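Local atomic coordinates of protein phosphotransferase ChpT (Brucella abortus, PDB entry 4QPK), a protein that works as a dimeric histidine phosphotransferase in the phosphorelay that controls Brucella abortus growth, division and survival inside host cells, and assembles with the response regulator CtrA. Residues Gln97-Ile101 and Val121-Tyr125; Val111-Gly116 and Ala138-Lys144; Asn152-Ile156 and Gln214-Thr218. One frame throughout, in Å; residues are numbered along the deposited sequence.

How the contacts relate
Contacts 1 and 3 are buried helix-helix crossings centred about 8 and 6 Å from the centre of the chain, whereas contact 2, about 17 Å from it, is a partly exposed two-stranded pairing. Contacts 1 and 2 share helix 115-126 and touch where Ile101 CG2 meets Ile113 CD1 at 4.1 Å. Contacts 1 and 3 meet directly: Leu155 CD2 lies 3.6 Å from Tyr125 OH, and Leu154 packs on Ala122. Contacts 2 and 3 do not touch, but strand 141-143 runs straight into helix 144-160. Chemistry follows position: aromatic stacking in contact 1, buried amides in contact 3, and backbone ladder, salt bridge and water in contact 2.

Contact 1 (Gln97-Ile101 and Val121-Tyr125); sequences QFARI and VATEY. With NA (sodium ion), chain E.
Phe98 and Tyr125 form a face-to-face stack where helix 78-102 crosses helix 115-126. Their ring centroids are 4.4 Å apart and the planes are 28° from parallel. Closest approach is on the backbone side of the rings: Phe98 CG lies 3.7 Å from Tyr125 CD1. In both residues CG is anti to the backbone N (chi1 -176° in Phe98), which sends each ring across the interface. The edge of the Phe98 ring is filled, with CD2 3.7 Å from Val121 O and CE2 3.9 Å from Ala122 CA. At the Ile101 end, Val121 CG1 packs 3.8 Å from Ile101 CD1.

Packing is looser toward the partly exposed Gln97 and Glu124. The nearest side-chain approach of Gln97 is its CB, 4.2 Å from Val121 CG1. Glu124 starts toward the other helix, but its chain bends at chi2 and carries the carboxylate away; its OE2 and backbone O each lie 3.0 Å from a sodium ion, whose site also includes Asn128, while OE1 forms a salt bridge with Arg90.

The short axes pass 9.2 Å apart at 142°, roughly antiparallel, joining the helical hairpin that carries phosphorylatable His56 to what is probably the first helix of the kinase-like domain. Helix 144-160 packs against both helices through Leu151, Leu154 and Leu155, strand 132-136 reaches Ala122 with Phe133 and Trp135, and Ile59 of the second subunit packs on Gln97.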
loop_
_atom_site.group_PDB
_atom_site.type_symbol
_atom_site.label_atom_id
_atom_site.label_comp_id
_atom_site.label_asym_id
_atom_site.label_seq_id
_atom_site.Cartn_x
_atom_site.Cartn_y
_atom_site.Cartn_z
ATOM N N GLN B 97 -6.241 3.927 6.622
ATOM C CA GLN B 97 -7.514 3.232 6.834
ATOM C C GLN B 97 -8.413 3.341 5.594
ATOM O O GLN B 97 -9.111 2.389 5.238
ATOM C CB GLN B 97 -8.248 3.781 8.065
ATOM C CG GLN B 97 -7.562 3.527 9.415
ATOM C CD GLN B 97 -7.426 2.041 9.741
ATOM O OE1 GLN B 97 -8.180 1.217 9.237
ATOM N NE2 GLN B 97 -6.487 1.706 10.617
ATOM N N PHE B 98 -8.392 4.497 4.934
ATOM C CA PHE B 98 -9.181 4.663 3.725
ATOM C C PHE B 98 -8.632 3.752 2.630
ATOM O O PHE B 98 -9.379 3.031 1.981
ATOM C CB PHE B 98 -9.176 6.133 3.291
ATOM C CG PHE B 98 -10.045 6.421 2.104
ATOM C CD1 PHE B 98 -9.546 6.259 0.818
ATOM C CD2 PHE B 98 -11.353 6.860 2.271
ATOM C CE1 PHE B 98 -10.342 6.522 -0.291
ATOM C CE2 PHE B 98 -12.155 7.137 1.157
ATOM C CZ PHE B 98 -11.637 6.957 -0.125
ATOM N N ALA B 99 -7.314 3.741 2.476
ATOM C CA ALA B 99 -6.679 2.912 1.447
ATOM C C ALA B 99 -6.942 1.420 1.672
ATOM O O ALA B 99 -7.126 0.673 0.710
ATOM C CB ALA B 99 -5.185 3.181 1.409
ATOM N N ARG B 100 -6.982 1.016 2.935
ATOM C CA ARG B 100 -7.209 -0.377 3.325
ATOM C C ARG B 100 -8.489 -0.950 2.698
ATOM O O ARG B 100 -8.543 -2.131 2.321
ATOM C CB ARG B 100 -7.284 -0.451 4.859
ATOM C CG ARG B 100 -6.861 -1.740 5.510
ATOM C CD ARG B 100 -6.945 -1.582 7.029
ATOM N NE ARG B 100 -7.421 -2.778 7.727
ATOM C CZ ARG B 100 -8.682 -2.992 8.104
ATOM N NH1 ARG B 100 -9.632 -2.103 7.832
ATOM N NH2 ARG B 100 -8.996 -4.115 8.744
ATOM N N ILE B 101 -9.516 -0.110 2.591
ATOM C CA ILE B 101 -10.792 -0.516 2.006
ATOM C C ILE B 101 -10.888 -0.111 0.531
ATOM O O ILE B 101 -11.313 -0.915 -0.291
ATOM C CB ILE B 101 -11.990 0.096 2.783
ATOM C CG1 ILE B 101 -11.900 -0.277 4.266
ATOM C CG2 ILE B 101 -13.330 -0.411 2.215
ATOM C CD1 ILE B 101 -13.097 0.195 5.109
ATOM N N VAL B 121 -14.489 5.393 7.219
ATOM C CA VAL B 121 -13.146 5.735 6.752
ATOM C C VAL B 121 -13.222 6.919 5.795
ATOM O O VAL B 121 -12.297 7.724 5.736
ATOM C CB VAL B 121 -12.399 4.526 6.084
ATOM C CG1 VAL B 121 -12.266 3.372 7.082
ATOM C CG2 VAL B 121 -13.078 4.056 4.773
ATOM N N ALA B 122 -14.319 7.055 5.057
ATOM C CA ALA B 122 -14.432 8.218 4.166
ATOM C C ALA B 122 -14.569 9.521 4.967
ATOM O O ALA B 122 -13.971 10.541 4.629
ATOM C CB ALA B 122 -15.611 8.057 3.219
ATOM N N THR B 123 -15.380 9.488 6.017
ATOM C CA THR B 123 -15.603 10.692 6.817
ATOM C C THR B 123 -14.302 11.162 7.475
ATOM O O THR B 123 -13.978 12.351 7.465
ATOM C CB THR B 123 -16.696 10.440 7.869
ATOM O OG1 THR B 123 -17.901 10.085 7.181
ATOM C CG2 THR B 123 -16.943 11.698 8.716
ATOM N N GLU B 124 -13.537 10.223 8.018
ATOM C CA GLU B 124 -12.270 10.567 8.653
ATOM C C GLU B 124 -11.250 11.053 7.604
ATOM O O GLU B 124 -10.467 11.983 7.853
ATOM C CB GLU B 124 -11.735 9.352 9.428
ATOM C CG GLU B 124 -10.412 9.528 10.161
ATOM C CD GLU B 124 -10.443 10.614 11.225
ATOM O OE1 GLU B 124 -11.552 11.026 11.660
ATOM O OE2 GLU B 124 -9.341 11.011 11.670
ATOM N N TYR B 125 -11.259 10.423 6.434
ATOM C CA TYR B 125 -10.377 10.823 5.347
ATOM C C TYR B 125 -10.635 12.282 4.969
ATOM O O TYR B 125 -9.699 13.068 4.835
ATOM C CB TYR B 125 -10.576 9.910 4.127
ATOM C CG TYR B 125 -9.705 10.226 2.927
ATOM C CD1 TYR B 125 -8.430 9.703 2.820
ATOM C CD2 TYR B 125 -10.177 11.030 1.898
ATOM C CE1 TYR B 125 -7.637 9.977 1.720
ATOM C CE2 TYR B 125 -9.385 11.316 0.793
ATOM C CZ TYR B 125 -8.118 10.781 0.711
ATOM O OH TYR B 125 -7.324 11.052 -0.389
HETATM NA NA NA E . -8.291 12.920 9.650
#

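Contact 2 (Val111-Gly116 and Ala138-Lys144); sequences VQIDTG and ARVLLPK. With PO4 (phosphate ion), chain G.
Two chi1 rotations bring Asp114 and Thr115 onto the 138-144 segment: the Asp114 carboxylate swings opposite its own backbone N (chi1 -172°), while Thr115 OG1 sits between backbone N and carbonyl carbon (chi1 60°). Arg139, extended from CG to NE, then grips Asp114 side-on. Its NE donates to the syn lone pair of Asp114 OD1 at 3.0 Å, nearly in the guanidinium plane, and NH2 reaches Asp114 OD2 at 2.9 Å from above the carboxylate plane. The two flat groups are 30° apart. Asp114 OD1 also accepts from Gly116 N, 2.7 Å away, on its anti side; this N-cap bond at the start of helix 115-126 gives the oxygen two donors, and the nearby arginine would be expected to stabilise the carboxylate's charge.

Thr115 is held by a reciprocal pair: its backbone N donates to Val140 O, and Val140 N donates to Thr115 OG1 at 2.9 Å. Further along, Ile113 and Leu142 form the antiparallel hydrogen-bonded pair, with Ile113 N to Leu142 O at 2.9 Å and a return bond from Leu142 N to Ile113 O. Lys144 N extends the ladder to Val111 O at 2.7 Å. Gln112 crosses Leu141 at about a right angle, with its OE1 near Leu141 CB and accepting from a water, while its NE2 and backbone N hold a phosphate, probably from the crystallisation liquor, with NE2 2.9 Å from O1.

Strands 112-114 and 141-143 make a small antiparallel sheet apart from the five-stranded one. Ile113 and Leu142 share its inner face, packing on Val147 of helix 144-160, and Leu142 also reaches Pro178 and Phe180 of strand 178-185.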
loop_
_atom_site.group_PDB
_atom_site.type_symbol
_atom_site.label_atom_id
_atom_site.label_comp_id
_atom_site.label_asym_id
_atom_site.label_seq_id
_atom_site.Cartn_x
_atom_site.Cartn_y
_atom_site.Cartn_z
ATOM N N VAL B 111 -15.893 -11.267 -0.263
ATOM C CA VAL B 111 -17.218 -11.104 -0.847
ATOM C C VAL B 111 -17.972 -9.792 -0.530
ATOM O O VAL B 111 -18.266 -9.078 -1.476
ATOM C CB VAL B 111 -18.115 -12.294 -0.469
ATOM C CG1 VAL B 111 -19.513 -12.106 -1.014
ATOM C CG2 VAL B 111 -17.498 -13.585 -0.989
ATOM N N GLN B 112 -18.250 -9.440 0.738
ATOM C CA GLN B 112 -19.015 -8.201 1.018
ATOM C C GLN B 112 -18.257 -7.137 1.833
ATOM O O GLN B 112 -17.332 -7.461 2.575
ATOM C CB GLN B 112 -20.320 -8.511 1.750
ATOM C CG GLN B 112 -21.277 -9.415 0.974
ATOM C CD GLN B 112 -22.578 -9.663 1.722
ATOM O OE1 GLN B 112 -23.610 -9.078 1.395
ATOM N NE2 GLN B 112 -22.531 -10.524 2.725
ATOM N N ILE B 113 -18.694 -5.884 1.709
ATOM C CA ILE B 113 -18.247 -4.789 2.586
ATOM C C ILE B 113 -19.464 -4.060 3.174
ATOM O O ILE B 113 -20.470 -3.841 2.491
ATOM C CB ILE B 113 -17.327 -3.783 1.837
ATOM C CG1 ILE B 113 -15.999 -4.461 1.456
ATOM C CG2 ILE B 113 -17.020 -2.576 2.715
ATOM C CD1 ILE B 113 -15.116 -3.630 0.503
ATOM N N ASP B 114 -19.372 -3.734 4.458
ATOM C CA ASP B 114 -20.375 -2.963 5.178
ATOM C C ASP B 114 -20.203 -1.483 4.820
ATOM O O ASP B 114 -19.130 -0.927 5.034
ATOM C CB ASP B 114 -20.191 -3.206 6.684
ATOM C CG ASP B 114 -21.297 -2.611 7.542
ATOM O OD1 ASP B 114 -21.827 -1.540 7.221
ATOM O OD2 ASP B 114 -21.652 -3.253 8.556
ATOM N N THR B 115 -21.232 -0.831 4.276
ATOM C CA THR B 115 -21.068 0.587 3.912
ATOM C C THR B 115 -20.908 1.474 5.150
ATOM O O THR B 115 -20.491 2.626 5.028
ATOM C CB THR B 115 -22.253 1.145 3.050
ATOM O OG1 THR B 115 -23.487 1.044 3.764
ATOM C CG2 THR B 115 -22.356 0.394 1.716
ATOM N N GLY B 116 -21.238 0.956 6.331
ATOM C CA GLY B 116 -20.971 1.686 7.561
ATOM C C GLY B 116 -19.467 1.870 7.754
ATOM O O GLY B 116 -18.997 2.921 8.194
ATOM N N ALA B 138 -28.782 4.455 3.685
ATOM C CA ALA B 138 -28.872 3.369 4.655
ATOM C C ALA B 138 -27.623 2.495 4.678
ATOM O O ALA B 138 -27.061 2.179 3.632
ATOM C CB ALA B 138 -30.096 2.514 4.364
ATOM N N ARG B 139 -27.199 2.124 5.882
ATOM C CA ARG B 139 -26.113 1.167 6.063
ATOM C C ARG B 139 -26.494 -0.195 5.462
ATOM O O ARG B 139 -27.553 -0.737 5.775
ATOM C CB ARG B 139 -25.800 1.027 7.558
ATOM C CG ARG B 139 -24.664 0.085 7.887
ATOM C CD ARG B 139 -24.484 -0.025 9.379
ATOM N NE ARG B 139 -23.384 -0.917 9.720
ATOM C CZ ARG B 139 -23.121 -1.317 10.953
ATOM N NH1 ARG B 139 -23.893 -0.903 11.956
ATOM N NH2 ARG B 139 -22.096 -2.125 11.176
ATOM N N VAL B 140 -25.633 -0.756 4.614
ATOM C CA VAL B 140 -25.978 -1.972 3.886
ATOM C C VAL B 140 -24.731 -2.810 3.580
ATOM O O VAL B 140 -23.648 -2.262 3.403
ATOM C CB VAL B 140 -26.720 -1.617 2.563
ATOM C CG1 VAL B 140 -25.845 -0.727 1.677
ATOM C CG2 VAL B 140 -27.139 -2.866 1.821
ATOM N N LEU B 141 -24.873 -4.136 3.553
ATOM C CA LEU B 141 -23.818 -4.999 3.037
ATOM C C LEU B 141 -23.926 -5.120 1.519
ATOM O O LEU B 141 -24.979 -5.485 1.007
ATOM C CB LEU B 141 -23.887 -6.386 3.692
ATOM C CG LEU B 141 -23.529 -6.435 5.176
ATOM C CD1 LEU B 141 -23.953 -7.767 5.779
ATOM C CD2 LEU B 141 -22.015 -6.287 5.300
ATOM N N LEU B 142 -22.845 -4.806 0.805
ATOM C CA LEU B 142 -22.829 -4.867 -0.668
ATOM C C LEU B 142 -21.612 -5.656 -1.136
ATOM O O LEU B 142 -20.671 -5.826 -0.364
ATOM C CB LEU B 142 -22.812 -3.455 -1.271
ATOM C CG LEU B 142 -24.065 -2.590 -1.092
ATOM C CD1 LEU B 142 -23.840 -1.174 -1.611
ATOM C CD2 LEU B 142 -25.285 -3.228 -1.787
ATOM N N PRO B 143 -21.622 -6.161 -2.392
ATOM C CA PRO B 143 -20.420 -6.847 -2.884
ATOM C C PRO B 143 -19.203 -5.940 -2.790
ATOM O O PRO B 143 -19.313 -4.736 -3.054
ATOM C CB PRO B 143 -20.768 -7.185 -4.337
ATOM C CG PRO B 143 -22.277 -7.319 -4.313
ATOM C CD PRO B 143 -22.738 -6.250 -3.351
ATOM N N LYS B 144 -18.069 -6.517 -2.407
ATOM C CA LYS B 144 -16.885 -5.720 -2.077
ATOM C C LYS B 144 -16.488 -4.763 -3.184
ATOM O O LYS B 144 -16.167 -3.615 -2.909
ATOM C CB LYS B 144 -15.702 -6.629 -1.715
ATOM C CG LYS B 144 -15.272 -7.608 -2.802
ATOM C CD LYS B 144 -14.148 -8.534 -2.324
ATOM C CE LYS B 144 -13.720 -9.478 -3.455
ATOM N NZ LYS B 144 -12.735 -10.502 -3.016
HETATM P P PO4 G . -18.879 -12.230 3.668
HETATM O O1 PO4 G . -20.386 -12.332 3.498
HETATM O O2 PO4 G . -18.458 -12.754 5.022
HETATM O O3 PO4 G . -18.245 -13.092 2.603
HETATM O O4 PO4 G . -18.427 -10.805 3.525
HETATM O O HOH W 1 -24.005 -8.188 -0.988
HETATM O O HOH W 2 -24.181 3.770 4.295
#

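Contact 3 (Asn152-Ile156 and Gln214-Thr218); sequences NMLLI and QPYYT
This is a buried helix-helix contact in the C-terminal domain, whose fold resembles the catalytic and ATP-binding domain of histidine kinases but lacks regions needed for ATP binding. Helices 144-160 and 213-225 cross with short axes 9.7 Å apart and directions 136° from parallel, and polar side chains carry much of the interface.

The evidence centres on Gln214. Its CG stands opposite the backbone N (chi1 -167°) and the chain then bends at chi2, which brings the amide alongside that of Asn152, the two side chains running past each other in opposite directions. NE2 donates to Asn152 OD1 at 2.9 Å with a nearly straight N-H...O angle of 167°, meeting a lone pair in the carbonyl plane; the two amide planes are nearly coplanar. The same nitrogen also donates to Asn152 O at 3.1 Å, less directly. That carbonyl is already bonded to Ile156 N, and the two donors come from opposite faces of its plane. The Asn152 amide is fixed from its other end too, since ND2 donates to Lys148 O and to Ala102 O.

Apolar groups pack beside the amides. Leu155 CB packs against the Gln214 amide, 3.6 Å from NE2, and Ile156 CD1 lies 3.4 Å from Gln214 OE1 and also packs on Pro215 CB. The Tyr217 ring brings its edge to Asn152, CD2 lying 3.6 Å from OD1, while its hydroxyl is hydrogen-bonded to Lys148 NZ. Beyond the pair, Phe240 of strand 238-242 touches Met153 and Ile156, and Arg53 of helix 43-74 packs on Gln214.

Thr218 OG1 turns back to its own helix, donating to Gln214 O at 2.8 Å, and rests 3.3 Å from Asn152 CB.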
loop_
_atom_site.group_PDB
_atom_site.type_symbol
_atom_site.label_atom_id
_atom_site.label_comp_id
_atom_site.label_asym_id
_atom_site.label_seq_id
_atom_site.Cartn_x
_atom_site.Cartn_y
_atom_site.Cartn_z
ATOM N N ASN B 152 -13.683 4.842 -4.457
ATOM C CA ASN B 152 -12.832 5.402 -5.497
ATOM C C ASN B 152 -13.508 6.553 -6.249
ATOM O O ASN B 152 -12.840 7.475 -6.701
ATOM C CB ASN B 152 -12.389 4.313 -6.467
ATOM C CG ASN B 152 -11.149 3.583 -5.963
ATOM O OD1 ASN B 152 -10.022 4.013 -6.217
ATOM N ND2 ASN B 152 -11.357 2.514 -5.212
ATOM N N MET B 153 -14.826 6.502 -6.361
ATOM C CA MET B 153 -15.575 7.612 -6.928
ATOM C C MET B 153 -15.455 8.865 -6.047
ATOM O O MET B 153 -15.516 9.976 -6.554
ATOM C CB MET B 153 -17.050 7.222 -7.112
ATOM C CG MET B 153 -17.260 6.253 -8.251
ATOM S SD MET B 153 -18.961 5.692 -8.426
ATOM C CE MET B 153 -19.807 7.146 -9.045
ATOM N N LEU B 154 -15.289 8.696 -4.730
ATOM C CA LEU B 154 -15.065 9.861 -3.866
ATOM C C LEU B 154 -13.768 10.555 -4.235
ATOM O O LEU B 154 -13.666 11.781 -4.188
ATOM C CB LEU B 154 -14.997 9.455 -2.394
ATOM C CG LEU B 154 -16.138 8.615 -1.851
ATOM C CD1 LEU B 154 -15.984 8.472 -0.331
ATOM C CD2 LEU B 154 -17.465 9.224 -2.243
ATOM N N LEU B 155 -12.757 9.765 -4.589
ATOM C CA LEU B 155 -11.467 10.351 -4.932
ATOM C C LEU B 155 -11.557 11.108 -6.258
ATOM O O LEU B 155 -10.953 12.175 -6.414
ATOM C CB LEU B 155 -10.373 9.267 -4.990
ATOM C CG LEU B 155 -10.085 8.565 -3.659
ATOM C CD1 LEU B 155 -8.949 7.550 -3.846
ATOM C CD2 LEU B 155 -9.696 9.572 -2.601
ATOM N N ILE B 156 -12.313 10.559 -7.207
ATOM C CA ILE B 156 -12.551 11.243 -8.478
ATOM C C ILE B 156 -13.283 12.564 -8.228
ATOM O O ILE B 156 -12.904 13.614 -8.746
ATOM C CB ILE B 156 -13.380 10.380 -9.452
ATOM C CG1 ILE B 156 -12.618 9.112 -9.832
ATOM C CG2 ILE B 156 -13.743 11.180 -10.716
ATOM C CD1 ILE B 156 -11.308 9.393 -10.513
ATOM N N GLN B 214 -5.305 5.567 -10.320
ATOM C CA GLN B 214 -6.528 5.584 -9.525
ATOM C C GLN B 214 -7.782 5.729 -10.412
ATOM O O GLN B 214 -8.748 4.994 -10.222
ATOM C CB GLN B 214 -6.466 6.688 -8.456
ATOM C CG GLN B 214 -7.553 6.578 -7.379
ATOM C CD GLN B 214 -8.842 7.217 -7.807
ATOM O OE1 GLN B 214 -8.832 8.262 -8.469
ATOM N NE2 GLN B 214 -9.965 6.617 -7.422
ATOM N N PRO B 215 -7.775 6.664 -11.390
ATOM C CA PRO B 215 -8.936 6.644 -12.300
ATOM C C PRO B 215 -9.045 5.363 -13.135
ATOM O O PRO B 215 -10.160 4.894 -13.375
ATOM C CB PRO B 215 -8.706 7.867 -13.204
ATOM C CG PRO B 215 -7.314 8.331 -12.934
ATOM C CD PRO B 215 -6.995 7.904 -11.534
ATOM N N TYR B 216 -7.910 4.797 -13.546
ATOM C CA TYR B 216 -7.924 3.519 -14.244
ATOM C C TYR B 216 -8.586 2.458 -13.379
ATOM O O TYR B 216 -9.489 1.738 -13.813
ATOM C CB TYR B 216 -6.493 3.104 -14.619
ATOM C CG TYR B 216 -6.404 1.675 -15.101
ATOM C CD1 TYR B 216 -6.666 1.342 -16.421
ATOM C CD2 TYR B 216 -6.090 0.653 -14.215
ATOM C CE1 TYR B 216 -6.595 0.022 -16.849
ATOM C CE2 TYR B 216 -6.027 -0.665 -14.629
ATOM C CZ TYR B 216 -6.276 -0.976 -15.943
ATOM O OH TYR B 216 -6.207 -2.298 -16.339
ATOM N N TYR B 217 -8.152 2.396 -12.125
ATOM C CA TYR B 217 -8.652 1.415 -11.169
ATOM C C TYR B 217 -10.151 1.570 -10.913
ATOM O O TYR B 217 -10.887 0.575 -10.776
ATOM C CB TYR B 217 -7.868 1.554 -9.862
ATOM C CG TYR B 217 -8.176 0.520 -8.788
ATOM C CD1 TYR B 217 -7.972 -0.833 -9.005
ATOM C CD2 TYR B 217 -8.629 0.919 -7.532
ATOM C CE1 TYR B 217 -8.239 -1.765 -8.011
ATOM C CE2 TYR B 217 -8.899 -0.007 -6.535
ATOM C CZ TYR B 217 -8.697 -1.346 -6.776
ATOM O OH TYR B 217 -8.966 -2.252 -5.772
ATOM N N THR B 218 -10.600 2.817 -10.840
ATOM C CA THR B 218 -12.018 3.106 -10.638
ATOM C C THR B 218 -12.861 2.475 -11.755
ATOM O O THR B 218 -13.864 1.806 -11.494
ATOM C CB THR B 218 -12.270 4.628 -10.596
ATOM O OG1 THR B 218 -11.488 5.218 -9.539
ATOM C CG2 THR B 218 -13.753 4.920 -10.362
#